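Local coordinates for structural polyprotein, VP1 (Israeli acute paralysis virus, PDB 5CDD) that probably serves as a structural capsid protein, one of the pieces cut from a polyprotein that assemble into the viral shell, at residues A[102-113]-A[130-141]; A[143-151]-A[162-170]. One frame throughout, in Å; residues are numbered along the deposited sequence.

Contact 1: residues A[102-113]-A[130-141]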
loop_
_atom_site.group_PDB
_atom_site.type_symbol
_atom_site.label_atom_id
_atom_site.label_comp_id
_atom_site.label_asym_id
_atom_site.label_seq_id
_atom_site.Cartn_x
_atom_site.Cartn_y
_atom_site.Cartn_z
ATOM N N LEU A 102 -35.089 -17.335 -29.230
ATOM C CA LEU A 102 -33.984 -18.226 -29.554
ATOM C C LEU A 102 -34.369 -19.690 -29.705
ATOM O O LEU A 102 -34.890 -20.309 -28.778
ATOM C CB LEU A 102 -32.885 -18.097 -28.500
ATOM C CG LEU A 102 -32.246 -16.709 -28.389
ATOM C CD1 LEU A 102 -31.162 -16.729 -27.329
ATOM C CD2 LEU A 102 -31.668 -16.297 -29.738
ATOM N N LYS A 103 -34.104 -20.237 -30.886
ATOM C CA LYS A 103 -34.397 -21.636 -31.172
ATOM C C LYS A 103 -33.168 -22.465 -30.799
ATOM O O LYS A 103 -32.045 -22.100 -31.145
ATOM C CB LYS A 103 -34.690 -21.823 -32.664
ATOM C CG LYS A 103 -35.774 -20.924 -33.251
ATOM C CD LYS A 103 -36.389 -21.584 -34.483
ATOM C CE LYS A 103 -37.189 -20.605 -35.332
ATOM N NZ LYS A 103 -36.306 -19.805 -36.228
ATOM N N GLN A 104 -33.372 -23.577 -30.098
ATOM C CA GLN A 104 -32.255 -24.430 -29.698
ATOM C C GLN A 104 -31.710 -25.169 -30.915
ATOM O O GLN A 104 -30.593 -25.692 -30.897
ATOM C CB GLN A 104 -32.705 -25.434 -28.636
ATOM C CG GLN A 104 -31.560 -26.138 -27.927
ATOM C CD GLN A 104 -32.040 -27.076 -26.837
ATOM O OE1 GLN A 104 -32.805 -26.680 -25.953
ATOM N NE2 GLN A 104 -31.594 -28.328 -26.893
ATOM N N SER A 105 -32.509 -25.197 -31.976
ATOM C CA SER A 105 -32.120 -25.855 -33.217
ATOM C C SER A 105 -31.107 -24.981 -33.945
ATOM O O SER A 105 -30.693 -25.286 -35.066
ATOM C CB SER A 105 -33.346 -26.071 -34.108
ATOM O OG SER A 105 -33.939 -24.837 -34.481
ATOM N N GLN A 106 -30.715 -23.888 -33.297
ATOM C CA GLN A 106 -29.756 -22.955 -33.871
ATOM C C GLN A 106 -28.761 -22.454 -32.839
ATOM O O GLN A 106 -28.931 -22.654 -31.636
ATOM C CB GLN A 106 -30.478 -21.740 -34.458
ATOM C CG GLN A 106 -31.420 -22.028 -35.607
ATOM C CD GLN A 106 -32.080 -20.764 -36.131
ATOM O OE1 GLN A 106 -32.797 -20.076 -35.401
ATOM N NE2 GLN A 106 -31.838 -20.449 -37.399
ATOM N N THR A 107 -27.717 -21.803 -33.338
ATOM C CA THR A 107 -26.684 -21.204 -32.506
ATOM C C THR A 107 -26.521 -19.801 -33.062
ATOM O O THR A 107 -25.681 -19.551 -33.924
ATOM C CB THR A 107 -25.342 -21.955 -32.606
ATOM O OG1 THR A 107 -25.458 -23.229 -31.963
ATOM C CG2 THR A 107 -24.236 -21.162 -31.928
ATOM N N CYS A 108 -27.358 -18.893 -32.575
ATOM C CA CYS A 108 -27.343 -17.510 -33.019
ATOM C C CYS A 108 -26.155 -16.728 -32.478
ATOM O O CYS A 108 -25.860 -16.772 -31.284
ATOM C CB CYS A 108 -28.640 -16.822 -32.594
ATOM S SG CYS A 108 -28.698 -15.062 -32.968
ATOM N N TYR A 109 -25.473 -16.015 -33.369
ATOM C CA TYR A 109 -24.331 -15.200 -32.981
ATOM C C TYR A 109 -24.363 -13.880 -33.740
ATOM O O TYR A 109 -24.928 -13.794 -34.831
ATOM C CB TYR A 109 -23.017 -15.946 -33.247
ATOM C CG TYR A 109 -22.677 -16.155 -34.705
ATOM C CD1 TYR A 109 -22.197 -15.105 -35.488
ATOM C CD2 TYR A 109 -22.826 -17.406 -35.303
ATOM C CE1 TYR A 109 -21.873 -15.295 -36.829
ATOM C CE2 TYR A 109 -22.507 -17.607 -36.644
ATOM C CZ TYR A 109 -22.030 -16.547 -37.399
ATOM O OH TYR A 109 -21.709 -16.737 -38.724
ATOM N N ILE A 110 -23.764 -12.852 -33.150
ATOM C CA ILE A 110 -23.730 -11.526 -33.757
ATOM C C ILE A 110 -22.294 -11.090 -34.029
ATOM O O ILE A 110 -21.450 -11.126 -33.137
ATOM C CB ILE A 110 -24.384 -10.476 -32.833
ATOM C CG1 ILE A 110 -25.786 -10.934 -32.414
ATOM C CG2 ILE A 110 -24.439 -9.135 -33.537
ATOM C CD1 ILE A 110 -26.773 -11.057 -33.548
ATOM N N ARG A 111 -22.028 -10.679 -35.263
ATOM C CA ARG A 111 -20.700 -10.220 -35.666
ATOM C C ARG A 111 -20.788 -8.762 -36.107
ATOM O O ARG A 111 -21.749 -8.362 -36.763
ATOM C CB ARG A 111 -20.175 -11.054 -36.839
ATOM C CG ARG A 111 -19.924 -12.523 -36.542
ATOM C CD ARG A 111 -18.578 -12.738 -35.866
ATOM N NE ARG A 111 -17.435 -12.445 -36.736
ATOM C CZ ARG A 111 -17.116 -13.136 -37.829
ATOM N NH1 ARG A 111 -17.854 -14.170 -38.211
ATOM N NH2 ARG A 111 -16.041 -12.804 -38.534
ATOM N N SER A 112 -19.790 -7.966 -35.741
ATOM C CA SER A 112 -19.757 -6.563 -36.136
ATOM C C SER A 112 -18.375 -6.245 -36.699
ATOM O O SER A 112 -17.358 -6.662 -36.146
ATOM C CB SER A 112 -20.080 -5.652 -34.945
ATOM O OG SER A 112 -19.199 -5.879 -33.861
ATOM N N PHE A 113 -18.348 -5.517 -37.809
ATOM C CA PHE A 113 -17.097 -5.159 -38.467
ATOM C C PHE A 113 -17.037 -3.660 -38.719
ATOM O O PHE A 113 -17.950 -2.915 -38.367
ATOM C CB PHE A 113 -16.991 -5.870 -39.820
ATOM C CG PHE A 113 -17.237 -7.349 -39.759
ATOM C CD1 PHE A 113 -16.189 -8.236 -39.536
ATOM C CD2 PHE A 113 -18.520 -7.857 -39.929
ATOM C CE1 PHE A 113 -16.416 -9.610 -39.486
ATOM C CE2 PHE A 113 -18.759 -9.226 -39.880
ATOM C CZ PHE A 113 -17.704 -10.105 -39.658
ATOM N N SER A 130 -12.933 -6.925 -35.234
ATOM C CA SER A 130 -14.264 -7.518 -35.177
ATOM C C SER A 130 -14.664 -7.970 -33.774
ATOM O O SER A 130 -13.811 -8.254 -32.931
ATOM C CB SER A 130 -14.335 -8.714 -36.131
ATOM O OG SER A 130 -15.543 -9.433 -35.964
ATOM N N HIS A 131 -15.969 -8.032 -33.535
ATOM C CA HIS A 131 -16.505 -8.469 -32.251
ATOM C C HIS A 131 -17.629 -9.469 -32.511
ATOM O O HIS A 131 -18.314 -9.387 -33.531
ATOM C CB HIS A 131 -17.060 -7.285 -31.459
ATOM C CG HIS A 131 -17.575 -7.658 -30.104
ATOM N ND1 HIS A 131 -18.572 -6.953 -29.465
ATOM C CD2 HIS A 131 -17.231 -8.664 -29.265
ATOM C CE1 HIS A 131 -18.823 -7.510 -28.293
ATOM N NE2 HIS A 131 -18.023 -8.551 -28.149
ATOM N N ILE A 132 -17.822 -10.406 -31.587
ATOM C CA ILE A 132 -18.865 -11.415 -31.729
ATOM C C ILE A 132 -19.463 -11.817 -30.385
ATOM O O ILE A 132 -18.739 -12.003 -29.409
ATOM C CB ILE A 132 -18.315 -12.684 -32.425
ATOM C CG1 ILE A 132 -19.375 -13.790 -32.421
ATOM C CG2 ILE A 132 -17.054 -13.150 -31.724
ATOM C CD1 ILE A 132 -18.935 -15.064 -33.108
ATOM N N THR A 133 -20.787 -11.946 -30.343
ATOM C CA THR A 133 -21.483 -12.339 -29.120
ATOM C C THR A 133 -22.549 -13.386 -29.423
ATOM O O THR A 133 -22.953 -13.558 -30.572
ATOM C CB THR A 133 -22.173 -11.135 -28.438
ATOM O OG1 THR A 133 -23.235 -10.648 -29.270
ATOM C CG2 THR A 133 -21.172 -10.017 -28.193
ATOM N N TYR A 134 -22.991 -14.090 -28.386
ATOM C CA TYR A 134 -24.022 -15.109 -28.531
ATOM C C TYR A 134 -25.202 -14.719 -27.652
ATOM O O TYR A 134 -25.169 -14.903 -26.437
ATOM C CB TYR A 134 -23.485 -16.478 -28.113
ATOM C CG TYR A 134 -22.370 -16.991 -28.997
ATOM C CD1 TYR A 134 -21.079 -16.470 -28.900
ATOM C CD2 TYR A 134 -22.610 -17.987 -29.946
ATOM C CE1 TYR A 134 -20.052 -16.930 -29.727
ATOM C CE2 TYR A 134 -21.592 -18.454 -30.776
ATOM C CZ TYR A 134 -20.315 -17.921 -30.662
ATOM O OH TYR A 134 -19.307 -18.376 -31.481
ATOM N N PRO A 135 -26.265 -14.172 -28.264
ATOM C CA PRO A 135 -27.482 -13.731 -27.577
ATOM C C PRO A 135 -28.033 -14.691 -26.527
ATOM O O PRO A 135 -28.686 -14.266 -25.575
ATOM C CB PRO A 135 -28.455 -13.506 -28.726
ATOM C CG PRO A 135 -27.557 -13.015 -29.811
ATOM C CD PRO A 135 -26.403 -13.988 -29.720
ATOM N N VAL A 136 -27.771 -15.982 -26.694
ATOM C CA VAL A 136 -28.270 -16.964 -25.743
ATOM C C VAL A 136 -27.622 -16.804 -24.369
ATOM O O VAL A 136 -28.246 -17.096 -23.349
ATOM C CB VAL A 136 -28.041 -18.402 -26.248
ATOM C CG1 VAL A 136 -26.555 -18.719 -26.281
ATOM C CG2 VAL A 136 -28.784 -19.381 -25.364
ATOM N N ILE A 137 -26.374 -16.339 -24.344
ATOM C CA ILE A 137 -25.658 -16.133 -23.087
ATOM C C ILE A 137 -25.361 -14.653 -22.841
ATOM O O ILE A 137 -25.096 -14.244 -21.711
ATOM C CB ILE A 137 -24.323 -16.920 -23.053
ATOM C CG1 ILE A 137 -23.415 -16.472 -24.197
ATOM C CG2 ILE A 137 -24.592 -18.411 -23.149
ATOM C CD1 ILE A 137 -22.078 -17.191 -24.228
ATOM N N ASN A 138 -25.407 -13.854 -23.904
ATOM C CA ASN A 138 -25.153 -12.422 -23.799
ATOM C C ASN A 138 -26.069 -11.643 -24.745
ATOM O O ASN A 138 -25.730 -11.400 -25.905
ATOM C CB ASN A 138 -23.683 -12.126 -24.110
ATOM C CG ASN A 138 -23.359 -10.643 -24.048
ATOM O OD1 ASN A 138 -23.941 -9.897 -23.256
ATOM N ND2 ASN A 138 -22.412 -10.211 -24.872
ATOM N N PRO A 139 -27.250 -11.243 -24.248
ATOM C CA PRO A 139 -28.274 -10.491 -24.980
ATOM C C PRO A 139 -27.829 -9.141 -25.526
ATOM O O PRO A 139 -28.429 -8.625 -26.470
ATOM C CB PRO A 139 -29.386 -10.329 -23.947
ATOM C CG PRO A 139 -29.216 -11.521 -23.066
ATOM C CD PRO A 139 -27.727 -11.574 -22.894
ATOM N N VAL A 140 -26.783 -8.568 -24.939
ATOM C CA VAL A 140 -26.297 -7.256 -25.362
ATOM C C VAL A 140 -24.972 -7.280 -26.119
ATOM O O VAL A 140 -23.956 -7.750 -25.608
ATOM C CB VAL A 140 -26.144 -6.314 -24.147
ATOM C CG1 VAL A 140 -25.855 -4.897 -24.617
ATOM C CG2 VAL A 140 -27.404 -6.355 -23.298
ATOM N N HIS A 141 -24.995 -6.755 -27.340
ATOM C CA HIS A 141 -23.808 -6.690 -28.186
ATOM C C HIS A 141 -23.303 -5.251 -28.167
ATOM O O HIS A 141 -23.877 -4.371 -28.811
ATOM C CB HIS A 141 -24.166 -7.124 -29.611
ATOM C CG HIS A 141 -22.987 -7.270 -30.526
ATOM N ND1 HIS A 141 -22.427 -6.204 -31.196
ATOM C CD2 HIS A 141 -22.273 -8.360 -30.891
ATOM C CE1 HIS A 141 -21.420 -6.631 -31.937
ATOM N NE2 HIS A 141 -21.305 -7.936 -31.770
#
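Ile-110 lays its CG2 methyl over one face of the His-141 imidazole, a CH-pi contact in which CG2 stands 3.8 Å from the ring centroid and 22° off the normal. CG2 gets there by lying anti to the backbone N, while the CG1 branch, beside that N (chi1 -53°), turns to Pro-135 and meets its CG at 3.8 Å. The imidazole lies sandwiched between Ile-110 CG2 and His-131 ND1, with Ser-112 OG at its edge. Since His-141 belongs to strand 140-145 of the other sheet, this overlap bridges two sheets, consistent with a capsid jelly roll. Behind it, 110-113 and 131-133 pair antiparallel at the margin of the four-stranded sheet: Ile-110 N donates to Thr-133 O at 2.8 Å, Thr-133 N returns a bond to Ile-110 O, and Ser-112 and His-131 bond reciprocally too. Arg-111 and Ile-132 share the other side of the sheet, where the bent arginine brings CD within 3.5 Å of Ile-132 CB. Just before strand 110-113, Tyr-109 CB rests over a face of the Tyr-134 ring, 4.1 Å from its centroid, and Thr-107 CG2 comes up to that ring's edge. The Thr-107 and Tyr-134 hydroxyls bond to Thr-100 and Asn-98 of a second copy of this protein. Backbone bonds and Ile-110 thus join the strands, while the flanking loops send two hydroxyls across a subunit interface, consistent with a part in assembly.

Contact 2: residues A[143-151]-A[162-170]; sequences VEVPFYSQY and KGYDSSLMY
Gln-150 N donates to Tyr-164 O at 3.0 Å, a backbone bond between the two segments in which the donor is tilted 28° from the carbonyl plane. Two weak bonds follow: Ser-166 N reaches Tyr-148 O at 3.1 Å, and Tyr-148 N reaches Ser-166 OG at 3.4 Å. Ser-166 can meet that N-H because its CB points toward 143-151 and chi1 of 52° sets OG between its own backbone N and carbonyl carbon. Beyond the backbone link, Tyr-151 drives its edge into the face of Tyr-164 as a T-shaped stack, centroids 5.0 Å apart and planes at 84°, with CE2 over the ring centre. Gln-150 OE1 lies at the edge of the same Tyr-164 ring, while its hydrogen bond goes to Lys-215 of a neighbouring structural polyprotein chain. Where the segments diverge, apolar side chains bridge them: Val-145 CG2 packs on Leu-168 CB at 3.7 Å, and Val-143 CG1 meets Leu-168 CD2 at 3.9 Å. Strand 143-145 is hydrogen-bonded to strand 87-98 in one sheet, whereas strand 166-170 belongs to the facing sheet beside 110-116. Leu-168 thus points into the interior of the beta sandwich and also touches Tyr-94 and Phe-96 of 87-98.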
loop_
_atom_site.group_PDB
_atom_site.type_symbol
_atom_site.label_atom_id
_atom_site.label_comp_id
_atom_site.label_asym_id
_atom_site.label_seq_id
_atom_site.Cartn_x
_atom_site.Cartn_y
_atom_site.Cartn_z
ATOM N N VAL A 143 -20.322 -2.593 -28.984
ATOM C CA VAL A 143 -19.156 -2.384 -29.835
ATOM C C VAL A 143 -18.867 -0.895 -30.057
ATOM O O VAL A 143 -19.777 -0.066 -30.040
ATOM C CB VAL A 143 -19.358 -3.088 -31.204
ATOM C CG1 VAL A 143 -20.555 -2.492 -31.924
ATOM C CG2 VAL A 143 -18.103 -2.972 -32.048
ATOM N N GLU A 144 -17.596 -0.564 -30.261
ATOM C CA GLU A 144 -17.193 0.820 -30.474
ATOM C C GLU A 144 -16.458 1.004 -31.796
ATOM O O GLU A 144 -15.629 0.178 -32.178
ATOM C CB GLU A 144 -16.286 1.285 -29.339
ATOM C CG GLU A 144 -15.922 2.754 -29.406
ATOM C CD GLU A 144 -14.850 3.128 -28.406
ATOM O OE1 GLU A 144 -14.942 2.684 -27.241
ATOM O OE2 GLU A 144 -13.921 3.871 -28.783
ATOM N N VAL A 145 -16.762 2.099 -32.484
ATOM C CA VAL A 145 -16.133 2.409 -33.760
ATOM C C VAL A 145 -15.162 3.571 -33.574
ATOM O O VAL A 145 -15.573 4.696 -33.297
ATOM C CB VAL A 145 -17.185 2.805 -34.813
ATOM C CG1 VAL A 145 -16.507 3.158 -36.122
ATOM C CG2 VAL A 145 -18.167 1.667 -35.013
ATOM N N PRO A 146 -13.852 3.309 -33.714
ATOM C CA PRO A 146 -12.843 4.359 -33.555
ATOM C C PRO A 146 -13.022 5.431 -34.621
ATOM O O PRO A 146 -13.751 5.229 -35.593
ATOM C CB PRO A 146 -11.526 3.606 -33.731
ATOM C CG PRO A 146 -11.861 2.217 -33.307
ATOM C CD PRO A 146 -13.209 2.005 -33.940
ATOM N N PHE A 147 -12.363 6.570 -34.445
ATOM C CA PHE A 147 -12.462 7.628 -35.434
ATOM C C PHE A 147 -11.276 7.554 -36.384
ATOM O O PHE A 147 -10.269 8.234 -36.190
ATOM C CB PHE A 147 -12.500 9.007 -34.771
ATOM C CG PHE A 147 -12.737 10.140 -35.741
ATOM C CD1 PHE A 147 -13.907 10.194 -36.499
ATOM C CD2 PHE A 147 -11.798 11.157 -35.892
ATOM C CE1 PHE A 147 -14.139 11.246 -37.392
ATOM C CE2 PHE A 147 -12.022 12.211 -36.783
ATOM C CZ PHE A 147 -13.195 12.255 -37.532
ATOM N N TYR A 148 -11.391 6.695 -37.392
ATOM C CA TYR A 148 -10.354 6.553 -38.405
ATOM C C TYR A 148 -10.837 7.457 -39.530
ATOM O O TYR A 148 -11.738 7.086 -40.281
ATOM C CB TYR A 148 -10.276 5.108 -38.897
ATOM C CG TYR A 148 -9.781 4.107 -37.875
ATOM C CD1 TYR A 148 -8.546 4.272 -37.245
ATOM C CD2 TYR A 148 -10.516 2.954 -37.585
ATOM C CE1 TYR A 148 -8.053 3.313 -36.359
ATOM C CE2 TYR A 148 -10.033 1.990 -36.702
ATOM C CZ TYR A 148 -8.800 2.174 -36.096
ATOM O OH TYR A 148 -8.304 1.209 -35.250
ATOM N N SER A 149 -10.247 8.643 -39.644
ATOM C CA SER A 149 -10.680 9.598 -40.656
ATOM C C SER A 149 -9.564 10.260 -41.456
ATOM O O SER A 149 -8.432 10.386 -40.988
ATOM C CB SER A 149 -11.529 10.681 -39.983
ATOM O OG SER A 149 -11.897 11.703 -40.891
ATOM N N GLN A 150 -9.903 10.682 -42.671
ATOM C CA GLN A 150 -8.962 11.366 -43.547
ATOM C C GLN A 150 -8.971 12.858 -43.213
ATOM O O GLN A 150 -8.099 13.608 -43.654
ATOM C CB GLN A 150 -9.363 11.183 -45.013
ATOM C CG GLN A 150 -9.225 9.773 -45.549
ATOM C CD GLN A 150 -9.606 9.678 -47.016
ATOM O OE1 GLN A 150 -10.778 9.796 -47.375
ATOM N NE2 GLN A 150 -8.613 9.476 -47.875
ATOM N N TYR A 151 -9.968 13.274 -42.435
ATOM C CA TYR A 151 -10.126 14.669 -42.033
ATOM C C TYR A 151 -10.305 14.786 -40.523
ATOM O O TYR A 151 -10.801 13.864 -39.877
ATOM C CB TYR A 151 -11.346 15.272 -42.721
ATOM C CG TYR A 151 -11.310 15.188 -44.226
ATOM C CD1 TYR A 151 -10.409 15.952 -44.965
ATOM C CD2 TYR A 151 -12.191 14.357 -44.916
ATOM C CE1 TYR A 151 -10.387 15.894 -46.356
ATOM C CE2 TYR A 151 -12.179 14.290 -46.305
ATOM C CZ TYR A 151 -11.276 15.062 -47.018
ATOM O OH TYR A 151 -11.271 15.011 -48.393
ATOM N N LYS A 162 -17.848 10.133 -48.585
ATOM C CA LYS A 162 -17.843 8.819 -49.209
ATOM C C LYS A 162 -16.611 8.040 -48.785
ATOM O O LYS A 162 -15.609 8.008 -49.497
ATOM C CB LYS A 162 -17.871 8.943 -50.732
ATOM C CG LYS A 162 -17.775 7.607 -51.471
ATOM C CD LYS A 162 -19.002 6.729 -51.263
ATOM C CE LYS A 162 -18.839 5.398 -51.983
ATOM N NZ LYS A 162 -20.075 4.574 -51.946
ATOM N N GLY A 163 -16.695 7.417 -47.616
ATOM C CA GLY A 163 -15.582 6.636 -47.114
ATOM C C GLY A 163 -14.466 7.477 -46.532
ATOM O O GLY A 163 -13.307 7.074 -46.582
ATOM N N TYR A 164 -14.801 8.643 -45.985
ATOM C CA TYR A 164 -13.791 9.516 -45.389
ATOM C C TYR A 164 -13.397 9.006 -44.008
ATOM O O TYR A 164 -12.232 9.075 -43.615
ATOM C CB TYR A 164 -14.307 10.953 -45.271
ATOM C CG TYR A 164 -14.532 11.639 -46.601
ATOM C CD1 TYR A 164 -13.713 11.363 -47.698
ATOM C CD2 TYR A 164 -15.544 12.590 -46.758
ATOM C CE1 TYR A 164 -13.894 12.012 -48.919
ATOM C CE2 TYR A 164 -15.735 13.248 -47.976
ATOM C CZ TYR A 164 -14.907 12.954 -49.052
ATOM O OH TYR A 164 -15.090 13.597 -50.258
ATOM N N ASP A 165 -14.385 8.502 -43.275
ATOM C CA ASP A 165 -14.166 7.960 -41.945
ATOM C C ASP A 165 -14.798 6.576 -41.855
ATOM O O ASP A 165 -15.533 6.155 -42.752
ATOM C CB ASP A 165 -14.762 8.897 -40.889
ATOM C CG ASP A 165 -16.249 9.121 -41.077
ATOM O OD1 ASP A 165 -16.671 9.408 -42.216
ATOM O OD2 ASP A 165 -16.993 9.020 -40.079
ATOM N N SER A 166 -14.505 5.872 -40.767
ATOM C CA SER A 166 -15.017 4.525 -40.546
ATOM C C SER A 166 -16.437 4.471 -40.000
ATOM O O SER A 166 -16.920 5.416 -39.381
ATOM C CB SER A 166 -14.077 3.769 -39.604
ATOM O OG SER A 166 -13.843 4.528 -38.424
ATOM N N SER A 167 -17.097 3.346 -40.247
ATOM C CA SER A 167 -18.462 3.129 -39.797
ATOM C C SER A 167 -18.603 1.676 -39.350
ATOM O O SER A 167 -17.656 0.896 -39.447
ATOM C CB SER A 167 -19.444 3.439 -40.934
ATOM O OG SER A 167 -20.783 3.231 -40.525
ATOM N N LEU A 168 -19.781 1.315 -38.855
ATOM C CA LEU A 168 -20.019 -0.046 -38.393
ATOM C C LEU A 168 -20.841 -0.874 -39.382
ATOM O O LEU A 168 -21.673 -0.345 -40.123
ATOM C CB LEU A 168 -20.745 -0.016 -37.046
ATOM C CG LEU A 168 -21.010 -1.367 -36.381
ATOM C CD1 LEU A 168 -19.712 -1.885 -35.789
ATOM C CD2 LEU A 168 -22.062 -1.220 -35.297
ATOM N N MET A 169 -20.589 -2.178 -39.390
ATOM C CA MET A 169 -21.321 -3.100 -40.246
ATOM C C MET A 169 -21.818 -4.244 -39.370
ATOM O O MET A 169 -21.035 -4.907 -38.695
ATOM C CB MET A 169 -20.430 -3.640 -41.359
ATOM C CG MET A 169 -21.162 -4.585 -42.290
ATOM S SD MET A 169 -20.230 -4.966 -43.766
ATOM C CE MET A 169 -19.123 -6.247 -43.156
ATOM N N TYR A 170 -23.126 -4.470 -39.393
ATOM C CA TYR A 170 -23.760 -5.498 -38.578
ATOM C C TYR A 170 -23.971 -6.814 -39.323
ATOM O O TYR A 170 -24.142 -6.830 -40.539
ATOM C CB TYR A 170 -25.106 -4.970 -38.091
ATOM C CG TYR A 170 -25.631 -5.643 -36.856
ATOM C CD1 TYR A 170 -25.018 -5.443 -35.622
ATOM C CD2 TYR A 170 -26.755 -6.464 -36.912
ATOM C CE1 TYR A 170 -25.513 -6.041 -34.470
ATOM C CE2 TYR A 170 -27.260 -7.069 -35.768
ATOM C CZ TYR A 170 -26.634 -6.853 -34.549
ATOM O OH TYR A 170 -27.126 -7.443 -33.407
#

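After the N-terminal helices and strand 87-98, the chain passes the turn at 103-106, runs along strand 110-116, leaves for a loop, and returns at 131-133, where contact 1 closes it. The same segment then crosses from this four-stranded sheet to the facing one, entering strand 140-145, which contact 2 takes up. Another excursion, carrying the short strand 154-155, ends when 162-170 comes back alongside 143-151. The two closures are in series, neither nested nor crossed. They meet where strand 166-172 pairs with 110-116: Phe-113 N lies 2.9 Å from Met-169 O, a probable hydrogen bond. Together they tie the two sheets of a sandwich consistent with the jelly roll of related capsid proteins, and both reach a second subunit.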